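Local coordinates for uncharacterized protein (Bacteroides uniformis, PDB 4JPQ) that is of unknown function but probably binds carbohydrate through a CBD9-like beta domain, at residues 126-129 against 130-133; 82-86 against 87-91. All coordinates share one frame; numbering follows the deposited sequence.

Contact 1 (126-129 against 130-133); sequences TASQ and EVLG. With SO4 (sulfate ion), chain E.
Ser-128 meets Val-131 at the start of the short helix 129-134, where the serine is the N-cap. Its OG accepts a weak capping bond from Val-131 N at 3.5 Å. The chi1 of 63° sets OG between the serine's own N and carbonyl carbon, and this swings the hydroxyl over the first turn. The same OG lies 3.3 Å from Val-131 CG2, the branch beside the valine's backbone N. The other branch, CG1, rests on Ala-127 CB at 3.9 Å, an apolar touch just ahead of the cap.

Two backbone bonds close the turn. Leu-132 N reaches Ser-128 O at 2.8 Å. Gly-133 N reaches Gln-129 O at 2.7 Å. Leu-132 folds its side chain back along the turn, and its CG comes within 3.4 Å of Ser-128 O.

A sulfate ion, probably from the crystallisation liquor, sits at the helix start. Its O4 accepts a straight hydrogen bond from Gln-129 N at 2.6 Å.

Further out, the loop before the helix is tied to strand 113-118. Ala-127 shares backbone hydrogen bonding with Ile-115, and its O accepts from Asn-81 ND2. Leu-132 packs on Ile-115, Asp-80 and Asn-81.

The first turn thus has two acceptors for its N-H groups besides the backbone: a serine hydroxyl and an anion. The positive end of the helix dipole probably favours the sulfate; within 126-133 the ion's hydrogen bond comes from Gln-129 N.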
loop_
_atom_site.group_PDB
_atom_site.type_symbol
_atom_site.label_atom_id
_atom_site.label_comp_id
_atom_site.label_asym_id
_atom_site.label_seq_id
_atom_site.Cartn_x
_atom_site.Cartn_y
_atom_site.Cartn_z
ATOM N N THR A 126 -16.054 4.518 0.344
ATOM C CA THR A 126 -15.002 4.728 -0.612
ATOM C C THR A 126 -14.693 6.243 -0.593
ATOM O O THR A 126 -15.562 7.052 -0.279
ATOM C CB THR A 126 -15.457 4.169 -1.990
ATOM O OG1 THR A 126 -14.327 3.683 -2.695
ATOM C CG2 THR A 126 -16.285 5.185 -2.847
ATOM N N ALA A 127 -13.468 6.621 -0.920
ATOM C CA ALA A 127 -13.064 8.039 -0.922
ATOM C C ALA A 127 -13.614 8.836 -2.111
ATOM O O ALA A 127 -13.914 8.270 -3.170
ATOM C CB ALA A 127 -11.551 8.148 -0.892
ATOM N N SER A 128 -13.703 10.151 -1.934
ATOM C CA SER A 128 -14.150 11.048 -2.996
ATOM C C SER A 128 -13.028 11.318 -4.017
ATOM O O SER A 128 -11.852 11.052 -3.755
ATOM C CB SER A 128 -14.626 12.383 -2.411
ATOM O OG SER A 128 -13.568 13.070 -1.758
ATOM N N GLN A 129 -13.417 11.862 -5.173
ATOM C CA GLN A 129 -12.492 12.255 -6.257
ATOM C C GLN A 129 -11.429 13.222 -5.747
ATOM O O GLN A 129 -10.250 13.057 -6.074
ATOM C CB GLN A 129 -13.242 12.915 -7.451
ATOM C CG GLN A 129 -14.114 11.991 -8.306
ATOM C CD GLN A 129 -13.347 10.817 -8.920
ATOM O OE1 GLN A 129 -12.131 10.886 -9.145
ATOM N NE2 GLN A 129 -14.053 9.731 -9.190
ATOM N N GLU A 130 -11.862 14.205 -4.945
ATOM C CA GLU A 130 -10.978 15.199 -4.308
ATOM C C GLU A 130 -9.864 14.488 -3.504
ATOM O O GLU A 130 -8.676 14.800 -3.664
ATOM C CB GLU A 130 -11.817 16.133 -3.403
ATOM C CG GLU A 130 -11.094 17.309 -2.743
ATOM C CD GLU A 130 -10.664 18.419 -3.701
ATOM O OE1 GLU A 130 -11.324 18.645 -4.745
ATOM O OE2 GLU A 130 -9.660 19.099 -3.386
ATOM N N VAL A 131 -10.261 13.494 -2.704
ATOM C CA VAL A 131 -9.337 12.716 -1.858
ATOM C C VAL A 131 -8.457 11.782 -2.702
ATOM O O VAL A 131 -7.267 11.635 -2.418
ATOM C CB VAL A 131 -10.094 11.922 -0.765
ATOM C CG1 VAL A 131 -9.140 11.053 0.057
ATOM C CG2 VAL A 131 -10.864 12.866 0.156
ATOM N N LEU A 132 -9.040 11.133 -3.712
ATOM C CA LEU A 132 -8.255 10.298 -4.645
ATOM C C LEU A 132 -7.206 11.156 -5.353
ATOM O O LEU A 132 -6.062 10.711 -5.528
ATOM C CB LEU A 132 -9.155 9.628 -5.680
ATOM C CG LEU A 132 -10.073 8.538 -5.128
ATOM C CD1 LEU A 132 -11.238 8.301 -6.084
ATOM C CD2 LEU A 132 -9.290 7.256 -4.848
ATOM N N GLY A 133 -7.617 12.385 -5.721
ATOM C CA GLY A 133 -6.762 13.400 -6.330
ATOM C C GLY A 133 -5.596 13.848 -5.458
ATOM O O GLY A 133 -4.581 14.281 -5.986
HETATM S S SO4 E . -17.455 11.938 -5.281
HETATM O O1 SO4 E . -17.901 10.761 -6.070
HETATM O O2 SO4 E . -18.067 13.184 -5.817
HETATM O O3 SO4 E . -17.792 11.707 -3.840
HETATM O O4 SO4 E . -16.002 12.118 -5.450
#

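Contact 2 (82-86 against 87-91). With SO4 (sulfate ion), chain D.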
loop_
_atom_site.group_PDB
_atom_site.type_symbol
_atom_site.label_atom_id
_atom_site.label_comp_id
_atom_site.label_asym_id
_atom_site.label_seq_id
_atom_site.Cartn_x
_atom_site.Cartn_y
_atom_site.Cartn_z
ATOM N N GLY A 82 -12.028 1.176 -8.437
ATOM C CA GLY A 82 -12.431 0.018 -9.193
ATOM C C GLY A 82 -12.038 -1.241 -8.437
ATOM O O GLY A 82 -11.580 -1.190 -7.296
ATOM N N ARG A 83 -12.130 -2.368 -9.135
ATOM C CA ARG A 83 -11.908 -3.714 -8.593
ATOM C C ARG A 83 -10.425 -4.071 -8.729
ATOM O O ARG A 83 -10.053 -5.062 -9.350
ATOM C CB ARG A 83 -12.880 -4.689 -9.315
ATOM C CG ARG A 83 -14.357 -4.245 -9.197
ATOM C CD ARG A 83 -15.340 -5.007 -10.075
ATOM N NE ARG A 83 -15.250 -6.436 -9.828
ATOM C CZ ARG A 83 -15.748 -7.081 -8.770
ATOM N NH1 ARG A 83 -16.378 -6.440 -7.794
ATOM N NH2 ARG A 83 -15.596 -8.402 -8.679
ATOM N N VAL A 84 -9.591 -3.240 -8.104
ATOM C CA VAL A 84 -8.123 -3.301 -8.240
ATOM C C VAL A 84 -7.459 -4.547 -7.652
ATOM O O VAL A 84 -6.435 -4.994 -8.155
ATOM C CB VAL A 84 -7.420 -2.021 -7.697
ATOM C CG1 VAL A 84 -7.878 -0.788 -8.457
ATOM C CG2 VAL A 84 -7.631 -1.822 -6.195
ATOM N N TRP A 85 -8.015 -5.060 -6.560
ATOM C CA TRP A 85 -7.534 -6.295 -5.906
ATOM C C TRP A 85 -7.503 -7.511 -6.863
ATOM O O TRP A 85 -6.787 -8.491 -6.599
ATOM C CB TRP A 85 -8.358 -6.617 -4.639
ATOM C CG TRP A 85 -9.795 -6.861 -4.939
ATOM C CD1 TRP A 85 -10.355 -8.039 -5.290
ATOM C CD2 TRP A 85 -10.839 -5.889 -4.980
ATOM N NE1 TRP A 85 -11.694 -7.876 -5.559
ATOM C CE2 TRP A 85 -12.023 -6.564 -5.362
ATOM C CE3 TRP A 85 -10.894 -4.505 -4.740
ATOM C CZ2 TRP A 85 -13.258 -5.907 -5.497
ATOM C CZ3 TRP A 85 -12.120 -3.846 -4.869
ATOM C CH2 TRP A 85 -13.289 -4.550 -5.244
ATOM N N GLU A 86 -8.303 -7.453 -7.932
ATOM C CA GLU A 86 -8.327 -8.508 -8.968
ATOM C C GLU A 86 -7.145 -8.437 -9.915
ATOM O O GLU A 86 -6.715 -9.467 -10.452
ATOM C CB GLU A 86 -9.603 -8.428 -9.781
ATOM C CG GLU A 86 -10.860 -8.624 -8.954
ATOM C CD GLU A 86 -12.110 -8.548 -9.773
ATOM O OE1 GLU A 86 -12.088 -7.978 -10.890
ATOM O OE2 GLU A 86 -13.119 -9.065 -9.282
ATOM N N ASP A 87 -6.669 -7.214 -10.142
ATOM C CA ASP A 87 -5.497 -6.917 -10.961
ATOM C C ASP A 87 -4.250 -7.150 -10.085
ATOM O O ASP A 87 -4.382 -7.422 -8.890
ATOM C CB ASP A 87 -5.550 -5.442 -11.417
ATOM C CG ASP A 87 -6.746 -5.136 -12.295
ATOM O OD1 ASP A 87 -7.080 -5.965 -13.165
ATOM O OD2 ASP A 87 -7.333 -4.037 -12.171
ATOM N N ALA A 88 -3.053 -7.088 -10.688
ATOM C CA ALA A 88 -1.779 -7.178 -9.934
ATOM C C ALA A 88 -1.780 -5.929 -9.078
ATOM O O ALA A 88 -1.761 -4.812 -9.610
ATOM C CB ALA A 88 -0.569 -7.201 -10.852
ATOM N N CYS A 89 -1.815 -6.124 -7.765
ATOM C CA CYS A 89 -2.070 -5.043 -6.833
ATOM C C CYS A 89 -1.231 -5.077 -5.577
ATOM O O CYS A 89 -1.051 -6.142 -4.992
ATOM C CB CYS A 89 -3.549 -5.173 -6.464
ATOM S SG CYS A 89 -4.240 -3.999 -5.296
ATOM N N VAL A 90 -0.765 -3.891 -5.162
ATOM C CA VAL A 90 -0.050 -3.684 -3.893
ATOM C C VAL A 90 -0.962 -2.818 -3.026
ATOM O O VAL A 90 -1.711 -1.968 -3.550
ATOM C CB VAL A 90 1.331 -3.040 -4.027
ATOM C CG1 VAL A 90 2.274 -4.003 -4.734
ATOM C CG2 VAL A 90 1.287 -1.679 -4.720
ATOM N N GLU A 91 -0.908 -3.055 -1.713
ATOM C CA GLU A 91 -1.820 -2.420 -0.769
ATOM C C GLU A 91 -1.115 -1.931 0.501
ATOM O O GLU A 91 -0.095 -2.487 0.905
ATOM C CB GLU A 91 -2.938 -3.410 -0.389
ATOM C CG GLU A 91 -3.656 -4.084 -1.568
ATOM C CD GLU A 91 -4.772 -5.044 -1.181
ATOM O OE1 GLU A 91 -4.981 -5.305 0.012
ATOM O OE2 GLU A 91 -5.440 -5.567 -2.090
HETATM S S SO4 D . -13.595 -1.317 -12.716
HETATM O O1 SO4 D . -15.003 -1.464 -12.270
HETATM O O2 SO4 D . -13.444 -1.735 -14.140
HETATM O O3 SO4 D . -13.135 0.101 -12.553
HETATM O O4 SO4 D . -12.790 -2.245 -11.890
#
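A single 3-10 turn, residues 84-86, leads into strand 89-95 of this CBD9-like domain. Just before it, Arg-83 is the centre of an inverse gamma turn. A weak bond from Asp-87 N to Val-84 O, 3.0 Å and 129°, closes the 3-10 turn. Cys-89 CB comes to 3.3 Å from the same carbonyl oxygen. With SG anti to the cysteine's N (chi1 179°), the sulfur lies 4.1 Å from Val-84 CG2.

The buried carboxylate of Asp-87 is bonded to other parts of the fold, OD1 to Arg-74 in a salt bridge and to Val-76 N, OD2 to Asn-108 ND2 and Ala-77 N, which satisfies both oxygens and fixes their rotation.

At the exposed Arg-83, NH2 meets Glu-86 OE2 at 2.6 Å in a salt bridge whose hydrogen bond is weak. Trp-85 sets CZ2 over one face of the guanidinium, 3.9 Å above its plane and toward the rim, while Arg-83 CA lies over a face of the indole. Glu-91 OE2 approaches Trp-85 CB at 4.0 Å and lies close to Glu-106 OE1. The Glu-91 side chain is about 5 Å from a bound 3-cyclohexyl-1-propylsulfonic acid, probably from the crystallisation liquor but possibly marking a pocket. A sulfate, probably of the same origin, is held by Ser-78 N and by Arg-83 N, whose bond to its O4 is 2.8 Å and almost straight at 177°.

How the contacts relate
Contact 2 comes first along the chain and closes before contact 1 opens. Between them lie most of strand 89-95 and strands 102-108 and 113-118, which pair antiparallel in that order. Contact 2 enters the first of these strands; contact 1 follows the last and begins helix 129-134. Their centres are about 17 Å apart and their nearest atoms about 7 Å apart, without touching. Asn-81, just ahead of 82-86, bonds to the loop of contact 1 and so links the two regions. Both lie within the carbohydrate-binding family 9 range. Each binds a sulfate through a backbone N-H, but these ions are not evidence of a sugar site.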